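Long-range contact in chitinase (Paenibacillus sp. FPU-7, PDB 5GZT), which probably hydrolyses internal beta-1,4 linkages of chitin and chitodextrins through its glycosyl hydrolase family 18 domains: residues P84-L96 with V106-L118. Residues are numbered along the deposited sequence; the frame is centred on the assembly and turned at random.
Sequences PQLNVNSGTIERL and VIVLASGVKVTTL. With FMT (formic acid), chain K.
Strands 85-89 and 106-109 run parallel, their axes approaching to 4.8 Å, and a second ladder joins T92, I93, R95 and L96 to K114, V115, T117 and L118 after a one-residue register slip. Two successive coils of a right-handed parallel beta-helix are thus stacked, with strands 67-70 and 72-78 continuing the pile beyond 84-96 and 125-127 and 131-137 beyond 106-118. Backbone bonds such as V88 N to V108 O, 2.8 Å and nearly straight at 176°, fix the spacing of the coils. Inside, like lies on like: L96 and L118 run side by side, L118 CD1 3.6 Å from L96 CG, while L96 CD2 slides past I107 CG2 from the facing wall. V113 enters from the turn and meets V88 at about a right angle, CG1 to CG1 3.7 Å; with its CG1 anti to the backbone N (chi1 170°), the methyl CG2 presses tightly on S90 CA at 3.5 Å. Between the direct bonds A110 N to V88 O and K114 N to G91 O, three waters bridge the corner, one linking N89 O (2.8 Å) to G112 N (3.0 Å). Outside, R95 NH1 forms a salt bridge with neighbouring E94 OE1 whose hydrogen bond is weak, and NH2 a second with D75 of the preceding coil. The chemistry is therefore divided: backbone bonds set the coil spacing, aliphatic branches fill the interior, and water bridges the slipped corner.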
ATOM      1  N   PRO B  84     -38.592 -29.350  52.277  1.00 37.46           N
ATOM      2  CA  PRO B  84     -38.051 -30.430  51.503  1.00 39.94           C
ATOM      3  C   PRO B  84     -36.503 -30.429  51.552  1.00 37.80           C
ATOM      4  O   PRO B  84     -35.921 -29.375  51.651  1.00 35.26           O
ATOM      5  CB  PRO B  84     -38.584 -30.149  50.088  1.00 37.10           C
ATOM      6  CG  PRO B  84     -38.801 -28.666  50.023  1.00 37.37           C
ATOM      7  CD  PRO B  84     -39.065 -28.223  51.425  1.00 40.85           C
ATOM      8  N   GLN B  85     -35.908 -31.622  51.553  1.00 36.09           N
ATOM      9  CA  GLN B  85     -34.517 -31.829  51.246  1.00 34.37           C
ATOM     10  C   GLN B  85     -34.412 -32.736  50.042  1.00 31.90           C
ATOM     11  O   GLN B  85     -35.007 -33.814  50.038  1.00 37.52           O
ATOM     12  CB  GLN B  85     -33.794 -32.499  52.401  1.00 33.02           C
ATOM     13  CG  GLN B  85     -32.295 -32.699  52.123  1.00 30.72           C
ATOM     14  CD  GLN B  85     -31.532 -32.942  53.413  1.00 35.07           C
ATOM     15  OE1 GLN B  85     -31.770 -32.278  54.437  1.00 34.67           O
ATOM     16  NE2 GLN B  85     -30.626 -33.901  53.388  1.00 37.13           N
ATOM     17  N   LEU B  86     -33.606 -32.302  49.055  1.00 30.03           N
ATOM     18  CA  LEU B  86     -33.216 -33.072  47.869  1.00 27.63           C
ATOM     19  C   LEU B  86     -31.745 -33.430  48.049  1.00 31.37           C
ATOM     20  O   LEU B  86     -30.859 -32.528  48.209  1.00 26.28           O
ATOM     21  CB  LEU B  86     -33.434 -32.277  46.572  1.00 27.36           C
ATOM     22  CG  LEU B  86     -32.975 -32.968  45.316  1.00 28.15           C
ATOM     23  CD1 LEU B  86     -33.828 -34.192  45.104  1.00 27.73           C
ATOM     24  CD2 LEU B  86     -32.983 -32.135  44.073  1.00 29.58           C
ATOM     25  N   ASN B  87     -31.487 -34.744  48.082  1.00 31.55           N
ATOM     26  CA  ASN B  87     -30.099 -35.275  48.034  1.00 31.87           C
ATOM     27  C   ASN B  87     -29.787 -35.648  46.619  1.00 31.16           C
ATOM     28  O   ASN B  87     -30.509 -36.450  46.017  1.00 33.50           O
ATOM     29  CB  ASN B  87     -29.913 -36.518  48.938  1.00 33.63           C
ATOM     30  CG  ASN B  87     -29.571 -36.133  50.359  1.00 35.80           C
ATOM     31  OD1 ASN B  87     -28.378 -36.095  50.805  1.00 42.55           O
ATOM     32  ND2 ASN B  87     -30.589 -35.773  51.056  1.00 32.10           N
ATOM     33  N   VAL B  88     -28.692 -35.122  46.092  1.00 26.07           N
ATOM     34  CA  VAL B  88     -28.233 -35.543  44.813  1.00 24.88           C
ATOM     35  C   VAL B  88     -26.870 -36.169  45.091  1.00 25.52           C
ATOM     36  O   VAL B  88     -25.900 -35.497  45.466  1.00 21.92           O
ATOM     37  CB  VAL B  88     -28.127 -34.391  43.832  1.00 25.63           C
ATOM     38  CG1 VAL B  88     -27.852 -34.958  42.424  1.00 27.27           C
ATOM     39  CG2 VAL B  88     -29.409 -33.528  43.883  1.00 28.45           C
ATOM     40  N   ASN B  89     -26.812 -37.464  44.866  1.00 30.32           N
ATOM     41  CA  ASN B  89     -25.667 -38.293  45.266  1.00 31.42           C
ATOM     42  C   ASN B  89     -24.669 -38.518  44.180  1.00 31.30           C
ATOM     43  O   ASN B  89     -23.494 -38.792  44.489  1.00 31.44           O
ATOM     44  CB  ASN B  89     -26.187 -39.639  45.761  1.00 33.10           C
ATOM     45  CG  ASN B  89     -26.668 -39.580  47.170  1.00 39.73           C
ATOM     46  OD1 ASN B  89     -26.826 -38.512  47.774  1.00 40.47           O
ATOM     47  ND2 ASN B  89     -26.832 -40.748  47.744  1.00 46.15           N
ATOM     48  N   SER B  90     -25.122 -38.501  42.915  1.00 31.43           N
ATOM     49  CA  SER B  90     -24.189 -38.588  41.794  1.00 31.75           C
ATOM     50  C   SER B  90     -24.833 -38.126  40.491  1.00 34.52           C
ATOM     51  O   SER B  90     -26.035 -38.223  40.322  1.00 29.40           O
ATOM     52  CB  SER B  90     -23.614 -40.016  41.600  1.00 31.53           C
ATOM     53  OG  SER B  90     -24.534 -40.819  40.984  1.00 41.70           O
ATOM     54  N   GLY B  91     -23.988 -37.694  39.564  1.00 32.08           N
ATOM     55  CA  GLY B  91     -24.440 -37.470  38.203  1.00 39.08           C
ATOM     56  C   GLY B  91     -24.656 -35.988  37.958  1.00 36.28           C
ATOM     57  O   GLY B  91     -23.901 -35.157  38.486  1.00 30.28           O
ATOM     58  N   THR B  92     -25.673 -35.685  37.146  1.00 33.97           N
ATOM     59  CA  THR B  92     -25.831 -34.362  36.525  1.00 31.83           C
ATOM     60  C   THR B  92     -27.308 -33.965  36.508  1.00 31.04           C
ATOM     61  O   THR B  92     -28.188 -34.798  36.489  1.00 29.59           O
ATOM     62  CB  THR B  92     -25.323 -34.325  35.081  1.00 34.53           C
ATOM     63  OG1 THR B  92     -25.994 -35.370  34.345  1.00 31.42           O
ATOM     64  CG2 THR B  92     -23.806 -34.426  35.011  1.00 36.91           C
ATOM     65  N   ILE B  93     -27.554 -32.657  36.586  1.00 35.35           N
ATOM     66  CA  ILE B  93     -28.907 -32.079  36.487  1.00 32.09           C
ATOM     67  C   ILE B  93     -28.738 -30.850  35.614  1.00 31.06           C
ATOM     68  O   ILE B  93     -27.889 -29.984  35.875  1.00 29.76           O
ATOM     69  CB  ILE B  93     -29.551 -31.683  37.819  1.00 30.42           C
ATOM     70  CG1 ILE B  93     -29.843 -32.888  38.720  1.00 30.79           C
ATOM     71  CG2 ILE B  93     -30.880 -31.016  37.557  1.00 31.06           C
ATOM     72  CD1 ILE B  93     -30.120 -32.514  40.179  1.00 30.55           C
ATOM     73  N   GLU B  94     -29.507 -30.772  34.545  1.00 29.64           N
ATOM     74  CA  GLU B  94     -29.423 -29.540  33.660  1.00 30.43           C
ATOM     75  C   GLU B  94     -29.963 -28.311  34.372  1.00 24.45           C
ATOM     76  O   GLU B  94     -29.327 -27.283  34.440  1.00 26.13           O
ATOM     77  CB  GLU B  94     -30.168 -29.744  32.329  1.00 36.66           C
ATOM     78  CG  GLU B  94     -29.372 -30.465  31.236  1.00 45.72           C
ATOM     79  CD  GLU B  94     -30.257 -31.099  30.119  1.00 52.67           C
ATOM     80  OE1 GLU B  94     -31.451 -30.758  29.959  1.00 62.88           O
ATOM     81  OE2 GLU B  94     -29.736 -31.967  29.392  1.00 56.51           O
ATOM     82  N   ARG B  95     -31.136 -28.425  34.916  1.00 26.81           N
ATOM     83  CA  ARG B  95     -31.754 -27.272  35.529  0.50 27.44           C
ATOM     84  C   ARG B  95     -32.447 -27.742  36.789  1.00 26.66           C
ATOM     85  O   ARG B  95     -33.365 -28.559  36.772  1.00 27.20           O
ATOM     86  CB  ARG B  95     -32.689 -26.533  34.526  0.50 25.81           C
ATOM     87  CG  ARG B  95     -31.962 -25.923  33.299  0.50 25.14           C
ATOM     88  CD  ARG B  95     -32.853 -25.585  32.062  0.50 24.21           C
ATOM     89  NE  ARG B  95     -33.723 -26.718  31.728  0.50 24.65           N
ATOM     90  CZ  ARG B  95     -33.415 -27.734  30.898  0.50 23.47           C
ATOM     91  NH1 ARG B  95     -32.282 -27.804  30.238  0.50 23.45           N
ATOM     92  NH2 ARG B  95     -34.261 -28.700  30.749  0.50 23.53           N
ATOM     93  N   LEU B  96     -31.990 -27.208  37.897  1.00 27.20           N
ATOM     94  CA  LEU B  96     -32.612 -27.566  39.153  1.00 26.48           C
ATOM     95  C   LEU B  96     -33.254 -26.295  39.613  1.00 24.36           C
ATOM     96  O   LEU B  96     -32.578 -25.253  39.666  1.00 23.21           O
ATOM     97  CB  LEU B  96     -31.541 -28.021  40.152  1.00 27.77           C
ATOM     98  CG  LEU B  96     -31.848 -28.295  41.620  1.00 30.96           C
ATOM     99  CD1 LEU B  96     -33.075 -29.082  41.917  1.00 34.52           C
ATOM    100  CD2 LEU B  96     -30.638 -29.041  42.232  1.00 32.29           C
ATOM    101  N   VAL B 106     -33.520 -27.573  51.466  1.00 28.94           N
ATOM    102  CA  VAL B 106     -32.067 -27.880  51.539  1.00 28.51           C
ATOM    103  C   VAL B 106     -31.756 -28.733  50.365  1.00 29.22           C
ATOM    104  O   VAL B 106     -32.495 -29.711  50.108  1.00 27.43           O
ATOM    105  CB  VAL B 106     -31.720 -28.712  52.817  1.00 30.43           C
ATOM    106  CG1 VAL B 106     -30.233 -29.132  52.826  1.00 28.58           C
ATOM    107  CG2 VAL B 106     -32.097 -27.913  54.074  1.00 30.43           C
ATOM    108  N   ILE B 107     -30.636 -28.415  49.704  1.00 27.50           N
ATOM    109  CA  ILE B 107     -30.216 -29.134  48.542  1.00 27.64           C
ATOM    110  C   ILE B 107     -28.801 -29.624  48.903  1.00 28.32           C
ATOM    111  O   ILE B 107     -27.913 -28.796  49.176  1.00 23.34           O
ATOM    112  CB  ILE B 107     -30.096 -28.256  47.307  1.00 27.96           C
ATOM    113  CG1 ILE B 107     -31.398 -27.500  46.992  1.00 31.89           C
ATOM    114  CG2 ILE B 107     -29.716 -29.130  46.142  1.00 28.80           C
ATOM    115  CD1 ILE B 107     -32.559 -28.362  46.452  1.00 32.63           C
ATOM    116  N   VAL B 108     -28.589 -30.944  48.873  1.00 28.34           N
ATOM    117  CA  VAL B 108     -27.264 -31.539  49.250  1.00 26.31           C
ATOM    118  C   VAL B 108     -26.661 -32.105  47.989  1.00 30.45           C
ATOM    119  O   VAL B 108     -27.238 -33.092  47.405  1.00 29.74           O
ATOM    120  CB  VAL B 108     -27.384 -32.663  50.278  1.00 26.89           C
ATOM    121  CG1 VAL B 108     -25.968 -33.080  50.768  1.00 26.88           C
ATOM    122  CG2 VAL B 108     -28.353 -32.284  51.405  1.00 28.29           C
ATOM    123  N   LEU B 109     -25.552 -31.504  47.532  1.00 26.41           N
ATOM    124  CA  LEU B 109     -24.949 -31.926  46.298  1.00 25.40           C
ATOM    125  C   LEU B 109     -23.661 -32.614  46.649  1.00 26.45           C
ATOM    126  O   LEU B 109     -22.706 -31.953  47.098  1.00 27.45           O
ATOM    127  CB  LEU B 109     -24.634 -30.727  45.366  1.00 30.37           C
ATOM    128  CG  LEU B 109     -25.833 -29.824  44.966  1.00 29.34           C
ATOM    129  CD1 LEU B 109     -25.358 -28.821  43.941  1.00 29.46           C
ATOM    130  CD2 LEU B 109     -26.986 -30.633  44.372  1.00 29.05           C
ATOM    131  N   ALA B 110     -23.610 -33.919  46.373  1.00 25.65           N
ATOM    132  CA  ALA B 110     -22.438 -34.763  46.681  1.00 26.73           C
ATOM    133  C   ALA B 110     -21.279 -34.332  45.771  1.00 28.24           C
ATOM    134  O   ALA B 110     -21.515 -33.693  44.742  1.00 24.47           O
ATOM    135  CB  ALA B 110     -22.774 -36.275  46.520  1.00 28.14           C
ATOM    136  N   SER B 111     -20.042 -34.637  46.168  1.00 24.93           N
ATOM    137  CA  SER B 111     -18.861 -34.145  45.484  1.00 26.63           C
ATOM    138  C   SER B 111     -18.786 -34.430  44.024  1.00 30.21           C
ATOM    139  O   SER B 111     -18.211 -33.625  43.280  1.00 39.36           O
ATOM    140  CB  SER B 111     -17.556 -34.735  46.071  1.00 29.34           C
ATOM    141  OG  SER B 111     -17.479 -36.126  45.841  1.00 31.31           O
ATOM    142  N   GLY B 112     -19.242 -35.551  43.532  1.00 26.55           N
ATOM    143  CA  GLY B 112     -19.049 -35.545  42.008  1.00 33.21           C
ATOM    144  C   GLY B 112     -20.182 -34.890  41.133  1.00 34.08           C
ATOM    145  O   GLY B 112     -20.158 -34.940  39.876  1.00 32.56           O
ATOM    146  N   VAL B 113     -21.197 -34.346  41.792  1.00 25.94           N
ATOM    147  CA  VAL B 113     -22.411 -33.924  41.118  1.00 28.50           C
ATOM    148  C   VAL B 113     -22.166 -32.627  40.399  1.00 25.53           C
ATOM    149  O   VAL B 113     -21.370 -31.868  40.857  1.00 27.33           O
ATOM    150  CB  VAL B 113     -23.594 -33.823  42.116  1.00 26.56           C
ATOM    151  CG1 VAL B 113     -24.805 -33.162  41.504  1.00 26.19           C
ATOM    152  CG2 VAL B 113     -23.944 -35.216  42.601  1.00 25.76           C
ATOM    153  N   LYS B 114     -22.760 -32.451  39.214  1.00 27.05           N
ATOM    154  CA  LYS B 114     -22.740 -31.161  38.505  0.50 31.52           C
ATOM    155  C   LYS B 114     -24.180 -30.708  38.123  1.00 34.27           C
ATOM    156  O   LYS B 114     -24.897 -31.414  37.326  1.00 26.93           O
ATOM    157  CB  LYS B 114     -21.836 -31.246  37.282  0.50 34.18           C
ATOM    158  CG  LYS B 114     -20.386 -31.589  37.628  0.50 36.01           C
ATOM    159  CD  LYS B 114     -19.518 -31.555  36.367  0.50 37.68           C
ATOM    160  CE  LYS B 114     -19.670 -32.833  35.564  0.50 38.47           C
ATOM    161  NZ  LYS B 114     -19.818 -32.520  34.116  0.50 39.45           N
ATOM    162  N   VAL B 115     -24.608 -29.566  38.710  1.00 31.52           N
ATOM    163  CA  VAL B 115     -25.854 -28.931  38.330  1.00 28.37           C
ATOM    164  C   VAL B 115     -25.444 -27.794  37.377  1.00 29.58           C
ATOM    165  O   VAL B 115     -24.628 -26.921  37.736  1.00 24.91           O
ATOM    166  CB  VAL B 115     -26.608 -28.465  39.572  1.00 30.25           C
ATOM    167  CG1 VAL B 115     -27.951 -27.820  39.179  1.00 28.81           C
ATOM    168  CG2 VAL B 115     -26.873 -29.665  40.517  1.00 31.00           C
ATOM    169  N   THR B 116     -25.879 -27.847  36.107  1.00 27.98           N
ATOM    170  CA  THR B 116     -25.439 -26.762  35.186  1.00 25.85           C
ATOM    171  C   THR B 116     -26.080 -25.378  35.580  1.00 21.32           C
ATOM    172  O   THR B 116     -25.403 -24.336  35.593  1.00 22.50           O
ATOM    173  CB  THR B 116     -25.897 -27.068  33.752  1.00 31.12           C
ATOM    174  OG1 THR B 116     -25.400 -28.329  33.372  1.00 31.44           O
ATOM    175  CG2 THR B 116     -25.396 -25.991  32.743  1.00 34.29           C
ATOM    176  N   THR B 117     -27.390 -25.410  35.825  1.00 23.04           N
ATOM    177  CA  THR B 117     -28.178 -24.230  36.252  1.00 25.47           C
ATOM    178  C   THR B 117     -29.021 -24.506  37.466  1.00 21.97           C
ATOM    179  O   THR B 117     -29.840 -25.436  37.495  1.00 24.67           O
ATOM    180  CB  THR B 117     -29.029 -23.692  35.061  1.00 26.24           C
ATOM    181  OG1 THR B 117     -28.104 -23.391  34.021  1.00 26.54           O
ATOM    182  CG2 THR B 117     -29.781 -22.387  35.447  1.00 26.54           C
ATOM    183  N   LEU B 118     -28.792 -23.708  38.505  1.00 22.25           N
ATOM    184  CA  LEU B 118     -29.597 -23.804  39.699  1.00 22.22           C
ATOM    185  C   LEU B 118     -30.370 -22.456  39.858  1.00 22.81           C
ATOM    186  O   LEU B 118     -29.744 -21.403  39.984  1.00 23.98           O
ATOM    187  CB  LEU B 118     -28.725 -24.081  40.950  1.00 22.78           C
ATOM    188  CG  LEU B 118     -29.432 -24.028  42.270  1.00 21.98           C
ATOM    189  CD1 LEU B 118     -30.436 -25.137  42.540  1.00 25.10           C
ATOM    190  CD2 LEU B 118     -28.469 -23.916  43.424  1.00 27.55           C
TER
HETATM  191  C   FMT K4009     -25.339 -43.565  45.345  1.00 67.79           C
HETATM  192  O1  FMT K4009     -26.313 -43.412  46.103  1.00 56.97           O
HETATM  193  O2  FMT K4009     -25.239 -42.956  44.141  1.00 51.54           O
HETATM  194  O   HOH W   1     -20.935 -37.997  43.600  1.00 38.54           O
HETATM  195  O   HOH W   2     -21.256 -37.710  39.629  1.00 43.14           O
HETATM  196  O   HOH W   3     -21.424 -35.524  37.223  1.00 47.94           O